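Local structure of secreted effector protein SopD (Salmonella typhimurium, 5CPC) at residues F229-Y234 with N275-D280. The protein is a type III secreted virulence effector that contributes to replication in macrophages and cooperates with SopB in membrane fission and macropinosome formation during invasion. Sequence-based numbering, arbitrary orientation.
Sequences FCKIGY and NQDYND
Lys231 reaches over the carboxylate of Asp277 with its terminal ammonium group, and this single pair carries the whole contact. Lys231 NZ donates a hydrogen bond of 3.1 Å to Asp277 OD2, as part of a salt bridge, whereas Asp277 CG is already 3.8 Å from the same nitrogen. The approach is not in plane: NZ sits above the carboxylate, 44° out of it as seen from OD2, and the two side chains cross at about a right angle. The nitrogen comes down on one oxygen and does not straddle both, since Lys231 NZ is 4.9 Å from Asp277 OD1. The lysine chain is extended at chi2 and chi4 but bends at chi3 (-92°), a kink that turns its last two atoms relative to the rest of the aliphatic stem. This chain spans the gap between the segments, whose closest CA atoms across the contact, those of Lys231 and Tyr278, are 9.4 Å apart. The contact is sparse, with only 60 Å² of surface buried between the segments. Lys231 is the third residue of a type I beta turn, closed by a bond from Ile232 N to Phe229 O of 2.9 Å, which leads directly into strand 232-237 of a two-stranded antiparallel hairpin with strand 240-245. The salt bridge therefore ties the entrance of this hairpin to helix 264-283, where Asp277 lies on the face turned to the turn. The Lys231 side chain also touches Met245 and Ser251, and Tyr278 touches Met245 and Pro248. Asp277 is buried, and its OD2 has a second, weak hydrogen bond from Ala220 N; two donors on this oxygen would be expected to favour the ionised carboxylate.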
# COMPACT_ATOMS: atom_id res chain seq x y z
N PHE A 229 10.37 -2.21 13.87
CA PHE A 229 10.23 -3.33 12.96
C PHE A 229 9.00 -3.27 12.02
O PHE A 229 8.78 -4.23 11.26
CB PHE A 229 10.25 -4.61 13.80
CG PHE A 229 11.42 -4.63 14.75
CD1 PHE A 229 12.73 -4.63 14.25
CD2 PHE A 229 11.22 -4.46 16.10
CE1 PHE A 229 13.79 -4.53 15.08
CE2 PHE A 229 12.27 -4.41 16.95
CZ PHE A 229 13.59 -4.45 16.46
N CYS A 230 8.24 -2.17 12.06
CA CYS A 230 7.00 -2.03 11.23
C CYS A 230 7.22 -2.19 9.74
O CYS A 230 6.32 -2.58 9.04
CB CYS A 230 6.21 -0.74 11.54
SG CYS A 230 7.16 0.81 11.10
N LYS A 231 8.42 -1.96 9.25
CA LYS A 231 8.66 -2.19 7.83
C LYS A 231 9.34 -3.50 7.48
O LYS A 231 9.58 -3.71 6.34
CB LYS A 231 9.46 -1.03 7.24
CG LYS A 231 8.60 0.27 7.25
CD LYS A 231 9.34 1.41 6.57
CE LYS A 231 10.16 2.23 7.60
NZ LYS A 231 11.15 3.17 6.96
N ILE A 232 9.62 -4.39 8.44
CA ILE A 232 10.37 -5.59 8.11
C ILE A 232 9.46 -6.81 7.88
O ILE A 232 8.60 -7.12 8.70
CB ILE A 232 11.43 -5.94 9.25
CG1 ILE A 232 12.61 -4.99 9.09
CG2 ILE A 232 12.12 -7.26 9.05
CD1 ILE A 232 12.37 -3.84 9.83
N GLY A 233 9.74 -7.53 6.80
CA GLY A 233 9.15 -8.82 6.59
C GLY A 233 10.11 -9.98 6.79
O GLY A 233 11.31 -9.78 6.90
N TYR A 234 9.57 -11.20 6.86
CA TYR A 234 10.33 -12.39 7.10
C TYR A 234 9.57 -13.64 6.67
O TYR A 234 8.34 -13.70 6.84
CB TYR A 234 10.66 -12.56 8.63
CG TYR A 234 9.67 -11.92 9.61
CD1 TYR A 234 8.56 -12.63 10.08
CD2 TYR A 234 9.89 -10.65 10.13
CE1 TYR A 234 7.70 -12.07 11.00
CE2 TYR A 234 9.03 -10.07 11.07
CZ TYR A 234 7.95 -10.80 11.50
OH TYR A 234 7.08 -10.29 12.42
N ASN A 275 12.86 5.84 0.85
CA ASN A 275 14.02 5.50 0.03
C ASN A 275 15.34 5.33 0.76
O ASN A 275 16.03 4.32 0.55
CB ASN A 275 14.18 6.41 -1.18
CG ASN A 275 13.12 6.15 -2.22
OD1 ASN A 275 12.52 5.08 -2.25
ND2 ASN A 275 12.86 7.13 -3.06
N GLN A 276 15.64 6.30 1.62
CA GLN A 276 16.92 6.36 2.30
C GLN A 276 17.08 5.17 3.25
O GLN A 276 18.07 4.45 3.21
CB GLN A 276 17.04 7.70 3.03
CG GLN A 276 18.31 7.82 3.91
CD GLN A 276 19.61 7.93 3.09
OE1 GLN A 276 19.61 8.40 1.94
NE2 GLN A 276 20.72 7.49 3.70
N ASP A 277 16.06 4.93 4.08
CA ASP A 277 16.05 3.79 4.97
C ASP A 277 16.18 2.48 4.22
O ASP A 277 16.94 1.55 4.61
CB ASP A 277 14.74 3.75 5.66
CG ASP A 277 14.63 4.75 6.81
OD1 ASP A 277 15.18 5.87 6.74
OD2 ASP A 277 13.93 4.38 7.79
N TYR A 278 15.43 2.38 3.14
CA TYR A 278 15.48 1.20 2.29
C TYR A 278 16.89 0.95 1.78
O TYR A 278 17.38 -0.19 1.76
CB TYR A 278 14.51 1.41 1.11
CG TYR A 278 14.25 0.20 0.26
CD1 TYR A 278 13.44 -0.83 0.72
CD2 TYR A 278 14.75 0.11 -1.04
CE1 TYR A 278 13.16 -1.96 -0.05
CE2 TYR A 278 14.47 -0.99 -1.84
CZ TYR A 278 13.66 -2.03 -1.33
OH TYR A 278 13.34 -3.12 -2.11
N ASN A 279 17.53 2.01 1.31
CA ASN A 279 18.87 1.89 0.73
C ASN A 279 19.92 1.59 1.82
O ASN A 279 20.83 0.78 1.60
CB ASN A 279 19.24 3.13 -0.11
CG ASN A 279 18.40 3.24 -1.41
OD1 ASN A 279 18.15 2.23 -2.08
ND2 ASN A 279 17.94 4.44 -1.72
N ASP A 280 19.76 2.22 2.99
CA ASP A 280 20.67 1.97 4.12
C ASP A 280 20.54 0.52 4.48
O ASP A 280 21.55 -0.14 4.70
CB ASP A 280 20.32 2.82 5.36
CG ASP A 280 20.77 4.28 5.22
OD1 ASP A 280 21.67 4.54 4.39
OD2 ASP A 280 20.23 5.16 5.95